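Local structure of probable acetyltransferase (Thermus thermophilus, 3EXN) at residues L67-A79 against L91-L105. The protein binds acetyl coenzyme A and probably acts as a GCN5-related acyltransferase, passing the acetyl group to an acceptor. Numbering follows the deposited sequence.
Sequences LFLGQEPVGYLDA and LSLLLIREDHQGRGL. With ACO (acetyl coenzyme *a), chain C.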
ATOM      1  N   LEU A  67       3.746   2.836   8.041  1.00  6.00           N
ATOM      2  CA  LEU A  67       4.581   3.988   7.624  1.00  5.43           C
ATOM      3  C   LEU A  67       4.600   5.004   8.725  1.00  6.54           C
ATOM      4  O   LEU A  67       3.546   5.438   9.194  1.00  6.51           O
ATOM      5  CB  LEU A  67       4.092   4.558   6.282  1.00  5.41           C
ATOM      6  CG  LEU A  67       3.902   3.566   5.136  1.00  3.80           C
ATOM      7  CD1 LEU A  67       3.394   4.280   3.872  1.00  7.84           C
ATOM      8  CD2 LEU A  67       5.169   2.801   4.825  1.00  5.13           C
ATOM      9  N   PHE A  68       5.809   5.307   9.219  1.00  6.26           N
ATOM     10  CA  PHE A  68       5.954   6.130  10.415  1.00  6.20           C
ATOM     11  C   PHE A  68       6.691   7.410  10.110  1.00  5.35           C
ATOM     12  O   PHE A  68       7.699   7.409   9.427  1.00  5.89           O
ATOM     13  CB  PHE A  68       6.694   5.389  11.548  1.00  6.49           C
ATOM     14  CG  PHE A  68       5.803   4.460  12.372  1.00  7.61           C
ATOM     15  CD1 PHE A  68       5.023   4.937  13.429  1.00  7.93           C
ATOM     16  CD2 PHE A  68       5.793   3.095  12.105  1.00  9.22           C
ATOM     17  CE1 PHE A  68       4.217   4.073  14.195  1.00  7.07           C
ATOM     18  CE2 PHE A  68       5.005   2.184  12.897  1.00  8.55           C
ATOM     19  CZ  PHE A  68       4.203   2.672  13.913  1.00 10.27           C
ATOM     20  N   LEU A  69       6.204   8.489  10.685  1.00  5.55           N
ATOM     21  CA  LEU A  69       7.044   9.714  10.834  1.00  5.82           C
ATOM     22  C   LEU A  69       7.311   9.845  12.327  1.00  7.13           C
ATOM     23  O   LEU A  69       6.434  10.263  13.099  1.00  6.98           O
ATOM     24  CB  LEU A  69       6.343  10.946  10.273  1.00  6.18           C
ATOM     25  CG  LEU A  69       6.287  11.106   8.747  1.00  6.11           C
ATOM     26  CD1 LEU A  69       5.459  12.316   8.370  1.00  8.66           C
ATOM     27  CD2 LEU A  69       7.673  11.157   8.087  1.00  6.14           C
ATOM     28  N   GLY A  70       8.521   9.479  12.739  1.00  7.67           N
ATOM     29  CA  GLY A  70       8.845   9.374  14.168  1.00  8.90           C
ATOM     30  C   GLY A  70       7.952   8.305  14.780  1.00  9.01           C
ATOM     31  O   GLY A  70       7.960   7.179  14.305  1.00  9.17           O
ATOM     32  N   GLN A  71       7.168   8.679  15.796  1.00  9.76           N
ATOM     33  CA  GLN A  71       6.217   7.769  16.466  1.00 11.47           C
ATOM     34  C   GLN A  71       4.811   7.742  15.885  1.00 10.78           C
ATOM     35  O   GLN A  71       3.943   7.005  16.377  1.00 10.21           O
ATOM     36  CB  GLN A  71       6.079   8.151  17.950  1.00 12.65           C
ATOM     37  CG  GLN A  71       7.326   7.913  18.723  1.00 16.51           C
ATOM     38  CD  GLN A  71       7.738   6.463  18.670  1.00 21.09           C
ATOM     39  OE1 GLN A  71       8.581   6.081  17.848  1.00 26.42           O
ATOM     40  NE2 GLN A  71       7.130   5.629  19.528  1.00 23.54           N
ATOM     41  N   GLU A  72       4.565   8.548  14.861  1.00 10.04           N
ATOM     42  CA  GLU A  72       3.215   8.695  14.356  1.00 10.01           C
ATOM     43  C   GLU A  72       3.000   7.810  13.147  1.00  8.01           C
ATOM     44  O   GLU A  72       3.727   7.943  12.167  1.00  7.67           O
ATOM     45  CB  GLU A  72       2.954  10.157  13.998  1.00 10.08           C
ATOM     46  CG  GLU A  72       1.458  10.475  13.764  1.00 12.40           C
ATOM     47  CD  GLU A  72       0.585  10.378  15.030  1.00 15.32           C
ATOM     48  OE1 GLU A  72       1.115  10.409  16.168  1.00 16.80           O
ATOM     49  OE2 GLU A  72      -0.656  10.270  14.877  1.00 17.06           O
ATOM     50  N   PRO A  73       2.005   6.891  13.213  1.00  7.40           N
ATOM     51  CA  PRO A  73       1.678   6.069  12.042  1.00  7.06           C
ATOM     52  C   PRO A  73       0.893   6.886  11.041  1.00  6.62           C
ATOM     53  O   PRO A  73      -0.206   7.386  11.384  1.00  7.45           O
ATOM     54  CB  PRO A  73       0.817   4.955  12.617  1.00  6.95           C
ATOM     55  CG  PRO A  73       0.250   5.493  13.850  1.00  9.49           C
ATOM     56  CD  PRO A  73       1.092   6.631  14.344  1.00  7.86           C
ATOM     57  N   VAL A  74       1.419   7.001   9.819  1.00  6.09           N
ATOM     58  CA  VAL A  74       0.871   7.894   8.815  1.00  4.70           C
ATOM     59  C   VAL A  74       0.542   7.187   7.499  1.00  4.59           C
ATOM     60  O   VAL A  74       0.165   7.825   6.527  1.00  4.44           O
ATOM     61  CB  VAL A  74       1.828   9.113   8.488  1.00  4.88           C
ATOM     62  CG1 VAL A  74       2.099   9.934   9.734  1.00  6.13           C
ATOM     63  CG2 VAL A  74       3.138   8.634   7.851  1.00  5.58           C
ATOM     64  N   GLY A  75       0.604   5.870   7.494  1.00  3.69           N
ATOM     65  CA  GLY A  75       0.182   5.132   6.295  1.00  2.97           C
ATOM     66  C   GLY A  75       0.474   3.663   6.411  1.00  2.76           C
ATOM     67  O   GLY A  75       0.902   3.171   7.474  1.00  2.30           O
ATOM     68  N   TYR A  76       0.282   2.972   5.289  1.00  2.80           N
ATOM     69  CA  TYR A  76       0.352   1.514   5.226  1.00  3.63           C
ATOM     70  C   TYR A  76       0.728   1.124   3.803  1.00  3.04           C
ATOM     71  O   TYR A  76       0.232   1.727   2.860  1.00  4.28           O
ATOM     72  CB  TYR A  76      -0.991   0.906   5.596  1.00  3.12           C
ATOM     73  CG  TYR A  76      -1.019  -0.591   5.564  1.00  3.58           C
ATOM     74  CD1 TYR A  76      -0.259  -1.340   6.460  1.00  4.13           C
ATOM     75  CD2 TYR A  76      -1.842  -1.278   4.652  1.00  5.04           C
ATOM     76  CE1 TYR A  76      -0.288  -2.749   6.453  1.00  4.42           C
ATOM     77  CE2 TYR A  76      -1.875  -2.669   4.639  1.00  7.12           C
ATOM     78  CZ  TYR A  76      -1.080  -3.408   5.541  1.00  4.64           C
ATOM     79  OH  TYR A  76      -1.126  -4.799   5.508  1.00  6.71           O
ATOM     80  N   LEU A  77       1.606   0.134   3.644  1.00  4.92           N
ATOM     81  CA  LEU A  77       2.035  -0.355   2.337  1.00  3.97           C
ATOM     82  C   LEU A  77       2.009  -1.887   2.391  1.00  3.41           C
ATOM     83  O   LEU A  77       2.524  -2.478   3.332  1.00  2.47           O
ATOM     84  CB  LEU A  77       3.430   0.181   1.961  1.00  4.62           C
ATOM     85  CG  LEU A  77       4.087  -0.200   0.607  1.00  3.97           C
ATOM     86  CD1 LEU A  77       5.097   0.867   0.151  1.00  4.77           C
ATOM     87  CD2 LEU A  77       4.754  -1.621   0.666  1.00  5.99           C
ATOM     88  N   ASP A  78       1.384  -2.517   1.389  1.00  3.47           N
ATOM     89  CA  ASP A  78       1.183  -4.004   1.415  1.00  4.93           C
ATOM     90  C   ASP A  78       1.497  -4.494   0.034  1.00  4.23           C
ATOM     91  O   ASP A  78       0.882  -4.044  -0.918  1.00  6.02           O
ATOM     92  CB  ASP A  78      -0.280  -4.346   1.835  1.00  5.18           C
ATOM     93  CG  ASP A  78      -0.492  -5.823   2.242  1.00  5.65           C
ATOM     94  OD1 ASP A  78       0.232  -6.748   1.757  1.00  3.40           O
ATOM     95  OD2 ASP A  78      -1.412  -6.076   3.052  1.00  5.56           O
ATOM     96  N   ALA A  79       2.460  -5.390  -0.065  1.00  4.51           N
ATOM     97  CA  ALA A  79       2.871  -6.016  -1.329  1.00  3.58           C
ATOM     98  C   ALA A  79       3.057  -7.533  -1.161  1.00  4.12           C
ATOM     99  O   ALA A  79       3.193  -8.067  -0.043  1.00  3.62           O
ATOM    100  CB  ALA A  79       4.137  -5.345  -1.827  1.00  3.90           C
ATOM    101  N   LEU A  91       2.164  -4.606  -5.716  1.00  4.26           N
ATOM    102  CA  LEU A  91       1.696  -3.728  -4.650  1.00  4.15           C
ATOM    103  C   LEU A  91       0.150  -3.767  -4.703  1.00  4.79           C
ATOM    104  O   LEU A  91      -0.470  -3.390  -5.710  1.00  5.66           O
ATOM    105  CB  LEU A  91       2.250  -2.278  -4.854  1.00  5.41           C
ATOM    106  CG  LEU A  91       1.821  -1.182  -3.847  1.00  6.73           C
ATOM    107  CD1 LEU A  91       2.527  -1.403  -2.579  1.00  7.80           C
ATOM    108  CD2 LEU A  91       2.187   0.214  -4.464  1.00  9.96           C
ATOM    109  N   SER A  92      -0.481  -4.216  -3.600  1.00  5.81           N
ATOM    110  CA  SER A  92      -1.955  -4.276  -3.478  1.00  4.48           C
ATOM    111  C   SER A  92      -2.580  -3.099  -2.756  1.00  3.81           C
ATOM    112  O   SER A  92      -3.749  -2.822  -2.956  1.00  2.00           O
ATOM    113  CB  SER A  92      -2.394  -5.594  -2.783  1.00  5.25           C
ATOM    114  OG  SER A  92      -1.967  -5.657  -1.426  1.00  5.29           O
ATOM    115  N   LEU A  93      -1.805  -2.408  -1.934  1.00  3.51           N
ATOM    116  CA  LEU A  93      -2.301  -1.224  -1.233  1.00  2.99           C
ATOM    117  C   LEU A  93      -1.150  -0.301  -0.807  1.00  4.73           C
ATOM    118  O   LEU A  93      -0.190  -0.727  -0.128  1.00  4.64           O
ATOM    119  CB  LEU A  93      -3.138  -1.637  -0.008  1.00  3.58           C
ATOM    120  CG  LEU A  93      -3.856  -0.527   0.740  1.00  4.62           C
ATOM    121  CD1 LEU A  93      -4.752   0.288  -0.207  1.00  7.39           C
ATOM    122  CD2 LEU A  93      -4.642  -1.149   1.902  1.00  6.58           C
ATOM    123  N   LEU A  94      -1.272   0.969  -1.206  1.00  4.31           N
ATOM    124  CA  LEU A  94      -0.466   2.061  -0.649  1.00  3.73           C
ATOM    125  C   LEU A  94      -1.449   3.156  -0.173  1.00  3.48           C
ATOM    126  O   LEU A  94      -2.228   3.695  -0.938  1.00  4.96           O
ATOM    127  CB  LEU A  94       0.483   2.620  -1.709  1.00  2.57           C
ATOM    128  CG  LEU A  94       1.313   3.854  -1.321  1.00  5.45           C
ATOM    129  CD1 LEU A  94       2.185   3.723  -0.015  1.00  4.72           C
ATOM    130  CD2 LEU A  94       2.211   4.286  -2.505  1.00  4.50           C
ATOM    131  N   LEU A  95      -1.443   3.415   1.113  1.00  4.14           N
ATOM    132  CA  LEU A  95      -2.345   4.369   1.698  1.00  4.43           C
ATOM    133  C   LEU A  95      -1.551   5.381   2.564  1.00  3.36           C
ATOM    134  O   LEU A  95      -0.795   4.989   3.431  1.00  3.17           O
ATOM    135  CB  LEU A  95      -3.405   3.621   2.531  1.00  3.92           C
ATOM    136  CG  LEU A  95      -4.387   4.489   3.343  1.00  8.19           C
ATOM    137  CD1 LEU A  95      -5.063   5.509   2.440  1.00 12.03           C
ATOM    138  CD2 LEU A  95      -5.459   3.592   4.005  1.00  9.72           C
ATOM    139  N   ILE A  96      -1.734   6.667   2.307  1.00  3.84           N
ATOM    140  CA  ILE A  96      -1.238   7.727   3.206  1.00  4.48           C
ATOM    141  C   ILE A  96      -2.450   8.288   3.922  1.00  4.70           C
ATOM    142  O   ILE A  96      -3.488   8.613   3.305  1.00  5.31           O
ATOM    143  CB  ILE A  96      -0.482   8.845   2.419  1.00  4.10           C
ATOM    144  CG1 ILE A  96       0.686   8.290   1.592  1.00  4.77           C
ATOM    145  CG2 ILE A  96      -0.042   9.990   3.360  1.00  4.26           C
ATOM    146  CD1 ILE A  96       1.770   7.601   2.457  1.00  3.99           C
ATOM    147  N   ARG A  97      -2.340   8.390   5.249  1.00  5.27           N
ATOM    148  CA  ARG A  97      -3.396   8.904   6.095  1.00  6.53           C
ATOM    149  C   ARG A  97      -3.824  10.274   5.566  1.00  7.69           C
ATOM    150  O   ARG A  97      -2.984  11.099   5.172  1.00  6.78           O
ATOM    151  CB  ARG A  97      -2.867   9.036   7.533  1.00  6.77           C
ATOM    152  CG  ARG A  97      -3.818   8.685   8.618  1.00  9.97           C
ATOM    153  CD  ARG A  97      -3.122   8.767   9.967  1.00 10.61           C
ATOM    154  NE  ARG A  97      -2.952  10.150  10.430  1.00 10.75           N
ATOM    155  CZ  ARG A  97      -2.313  10.495  11.549  1.00 11.33           C
ATOM    156  NH1 ARG A  97      -1.758   9.570  12.332  1.00  9.64           N
ATOM    157  NH2 ARG A  97      -2.268  11.775  11.918  1.00 14.14           N
ATOM    158  N   GLU A  98      -5.123  10.528   5.618  1.00  8.17           N
ATOM    159  CA  GLU A  98      -5.722  11.548   4.798  1.00  9.38           C
ATOM    160  C   GLU A  98      -5.185  12.941   5.157  1.00 10.91           C
ATOM    161  O   GLU A  98      -4.945  13.761   4.260  1.00 11.37           O
ATOM    162  CB  GLU A  98      -7.237  11.465   4.951  1.00 10.74           C
ATOM    163  CG  GLU A  98      -8.017  11.992   3.803  1.00 10.79           C
ATOM    164  CD  GLU A  98      -9.489  11.608   3.891  1.00  9.44           C
ATOM    165  OE1 GLU A  98      -9.829  10.408   3.921  1.00  5.64           O
ATOM    166  OE2 GLU A  98     -10.285  12.537   3.887  1.00 10.99           O
ATOM    167  N   ASP A  99      -4.926  13.191   6.448  1.00 10.87           N
ATOM    168  CA  ASP A  99      -4.312  14.458   6.860  1.00 11.28           C
ATOM    169  C   ASP A  99      -2.841  14.669   6.476  1.00 10.56           C
ATOM    170  O   ASP A  99      -2.325  15.767   6.677  1.00 10.90           O
ATOM    171  CB  ASP A  99      -4.494  14.738   8.360  1.00 11.96           C
ATOM    172  CG  ASP A  99      -3.872  13.679   9.258  1.00 12.99           C
ATOM    173  OD1 ASP A  99      -3.306  12.676   8.775  1.00 15.45           O
ATOM    174  OD2 ASP A  99      -4.001  13.839  10.489  1.00 11.58           O
ATOM    175  N   HIS A 100      -2.179  13.648   5.921  1.00  8.89           N
ATOM    176  CA  HIS A 100      -0.769  13.730   5.515  1.00  9.71           C
ATOM    177  C   HIS A 100      -0.563  13.563   4.009  1.00  9.04           C
ATOM    178  O   HIS A 100       0.577  13.437   3.534  1.00  8.17           O
ATOM    179  CB  HIS A 100       0.044  12.662   6.281  1.00  9.68           C
ATOM    180  CG  HIS A 100       0.343  13.034   7.698  1.00 12.34           C
ATOM    181  ND1 HIS A 100      -0.525  12.771   8.739  1.00 13.41           N
ATOM    182  CD2 HIS A 100       1.418  13.646   8.253  1.00 16.31           C
ATOM    183  CE1 HIS A 100      -0.010  13.231   9.869  1.00 14.21           C
ATOM    184  NE2 HIS A 100       1.168  13.764   9.602  1.00 15.22           N
ATOM    185  N   GLN A 101      -1.669  13.586   3.244  1.00  9.65           N
ATOM    186  CA  GLN A 101      -1.596  13.439   1.797  1.00  9.39           C
ATOM    187  C   GLN A 101      -1.042  14.707   1.118  1.00  9.79           C
ATOM    188  O   GLN A 101      -1.067  15.801   1.685  1.00  8.28           O
ATOM    189  CB  GLN A 101      -2.976  13.025   1.190  1.00  9.72           C
ATOM    190  CG  GLN A 101      -3.368  11.554   1.439  1.00  8.89           C
ATOM    191  CD  GLN A 101      -4.774  11.172   1.041  1.00 11.53           C
ATOM    192  OE1 GLN A 101      -5.515  11.977   0.473  1.00  9.43           O
ATOM    193  NE2 GLN A 101      -5.160   9.931   1.333  1.00  8.69           N
ATOM    194  N   GLY A 102      -0.521  14.539  -0.093  1.00  9.50           N
ATOM    195  CA  GLY A 102      -0.027  15.677  -0.878  1.00 10.52           C
ATOM    196  C   GLY A 102       1.294  16.339  -0.440  1.00 10.82           C
ATOM    197  O   GLY A 102       1.548  17.504  -0.786  1.00 11.68           O
ATOM    198  N   ARG A 103       2.128  15.615   0.313  1.00  9.49           N
ATOM    199  CA  ARG A 103       3.397  16.139   0.835  1.00  9.57           C
ATOM    200  C   ARG A 103       4.552  15.263   0.349  1.00  8.75           C
ATOM    201  O   ARG A 103       5.647  15.347   0.867  1.00 10.39           O
ATOM    202  CB  ARG A 103       3.429  16.156   2.366  1.00  9.31           C
ATOM    203  CG  ARG A 103       2.146  16.624   3.040  1.00 12.68           C
ATOM    204  CD  ARG A 103       2.345  16.893   4.539  1.00 14.53           C
ATOM    205  NE  ARG A 103       3.262  15.927   5.168  1.00 18.18           N
ATOM    206  CZ  ARG A 103       3.819  16.084   6.372  1.00 19.21           C
ATOM    207  NH1 ARG A 103       4.642  15.168   6.854  1.00 18.52           N
ATOM    208  NH2 ARG A 103       3.561  17.161   7.101  1.00 20.38           N
ATOM    209  N   GLY A 104       4.300  14.421  -0.636  1.00  9.19           N
ATOM    210  CA  GLY A 104       5.324  13.540  -1.168  1.00  8.50           C
ATOM    211  C   GLY A 104       5.582  12.243  -0.437  1.00  8.26           C
ATOM    212  O   GLY A 104       6.506  11.502  -0.826  1.00  8.68           O
ATOM    213  N   LEU A 105       4.791  11.925   0.584  1.00  6.46           N
ATOM    214  CA  LEU A 105       5.042  10.704   1.357  1.00  6.92           C
ATOM    215  C   LEU A 105       4.746   9.396   0.580  1.00  7.57           C
ATOM    216  O   LEU A 105       5.453   8.385   0.777  1.00  7.89           O
ATOM    217  CB  LEU A 105       4.279  10.734   2.656  1.00  6.14           C
ATOM    218  CG  LEU A 105       4.606  11.862   3.617  1.00  3.96           C
ATOM    219  CD1 LEU A 105       3.639  11.844   4.745  1.00  3.25           C
ATOM    220  CD2 LEU A 105       6.056  11.803   4.191  1.00  4.98           C
TER
HETATM  221  O5B ACO C1001       2.515  12.659  -4.910  1.00 40.16           O
HETATM  222  P1A ACO C1001       2.589  12.421  -3.277  1.00 39.72           P
HETATM  223  O1A ACO C1001       2.358  13.772  -2.598  1.00 36.96           O
HETATM  224  O2A ACO C1001       3.750  11.480  -2.998  1.00 31.26           O
HETATM  225  O3A ACO C1001       1.231  11.538  -3.102  1.00 34.08           O
HETATM  226  P2A ACO C1001       0.634  11.087  -1.695  1.00 31.76           P
HETATM  227  O4A ACO C1001      -0.686  11.853  -1.557  1.00 31.40           O
HETATM  228  O5A ACO C1001       1.619  11.276  -0.567  1.00 28.43           O
HETATM  229  O6A ACO C1001       0.378   9.500  -2.057  1.00 31.78           O
HETATM  230  CBP ACO C1001      -1.589   8.117  -2.633  1.00 27.77           C
HETATM  231  CCP ACO C1001      -0.465   9.044  -3.131  1.00 29.91           C
HETATM  232  CDP ACO C1001      -0.891   6.889  -2.077  1.00 24.05           C
HETATM  233  CEP ACO C1001      -2.505   7.678  -3.772  1.00 27.70           C
HETATM  234  CAP ACO C1001      -2.413   8.829  -1.526  1.00 28.96           C
HETATM  235  OAP ACO C1001      -3.074  10.009  -2.054  1.00 31.25           O
HETATM  236  C9P ACO C1001      -3.506   7.964  -0.930  1.00 28.38           C
HETATM  237  O9P ACO C1001      -3.314   7.278   0.064  1.00 24.16           O
HETATM  238  N8P ACO C1001      -4.694   8.012  -1.527  1.00 30.05           N
HETATM  239  C7P ACO C1001      -5.882   7.301  -1.016  1.00 28.85           C
HETATM  240  C6P ACO C1001      -5.733   5.781  -0.995  1.00 27.91           C
HETATM  241  C5P ACO C1001      -5.419   5.241  -2.383  1.00 29.30           C
HETATM  242  O5P ACO C1001      -6.017   5.649  -3.403  1.00 29.15           O
HETATM  243  N4P ACO C1001      -4.455   4.309  -2.422  1.00 29.18           N
HETATM  244  C3P ACO C1001      -4.058   3.685  -3.665  1.00 27.42           C
HETATM  245  C2P ACO C1001      -4.849   2.428  -3.932  1.00 29.24           C
HETATM  246  S1P ACO C1001      -4.336   1.597  -5.443  1.00 34.54           S
HETATM  247  C   ACO C1001      -2.961   0.850  -4.795  1.00 31.41           C
HETATM  248  O   ACO C1001      -2.682   1.042  -3.640  1.00 28.49           O
HETATM  249  CH3 ACO C1001      -2.095  -0.048  -5.658  1.00 29.12           C
HETATM  250  O   HOH W   1      -1.805  12.640  15.045  1.00 25.88           O
HETATM  251  O   HOH W   2      -0.084  -7.429  -0.862  1.00  7.17           O
HETATM  252  O   HOH W   3      -3.605  -5.602   0.943  1.00 20.96           O
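Glu72 points its CG away from its own amide nitrogen (chi1 -167°) and then turns at chi2 (68°), which carries the carboxylate across the end of Arg97, whose own chain bends at chi3 to meet it. Glu72 OE2 uses its anti lone pair to accept from Arg97 NH1 at 2.9 Å, nearly straight and in the guanidinium plane, the two flat groups standing almost perpendicular. The same NH1 makes a weak bond to Pro73 O, while NE and NH2 grip Asp99 side-on, one nitrogen to each oxygen. Were Arg97 an alanine, Asp99 would probably lose its side-on partner and be held through His100, and Glu72 would be left to Arg27. Asp99 OD1 also accepts from His100 ND1, and Val74 CG1 sits squarely over the His100 ring, 3.8 Å from its centroid. Strands 72-81 and 89-96 form the antiparallel hairpin at the heart of the GNAT fold, paired through Tyr76 and Leu95 (Tyr76 N to Leu95 O 2.9 Å). A classic bulge at Ser92 and Leu93 faces Asp78, whose O takes Ser92 N at 3.0 Å. Beyond it, Leu94 N donates to the acetyl oxygen O of acetyl coenzyme A at 2.8 Å, and Leu94 O accepts from its N4P. Further along, the Gly102 and Gly104 amides hold pyrophosphate oxygens, Gly104 N reaching O1A at 2.8 Å just before helix 105-115.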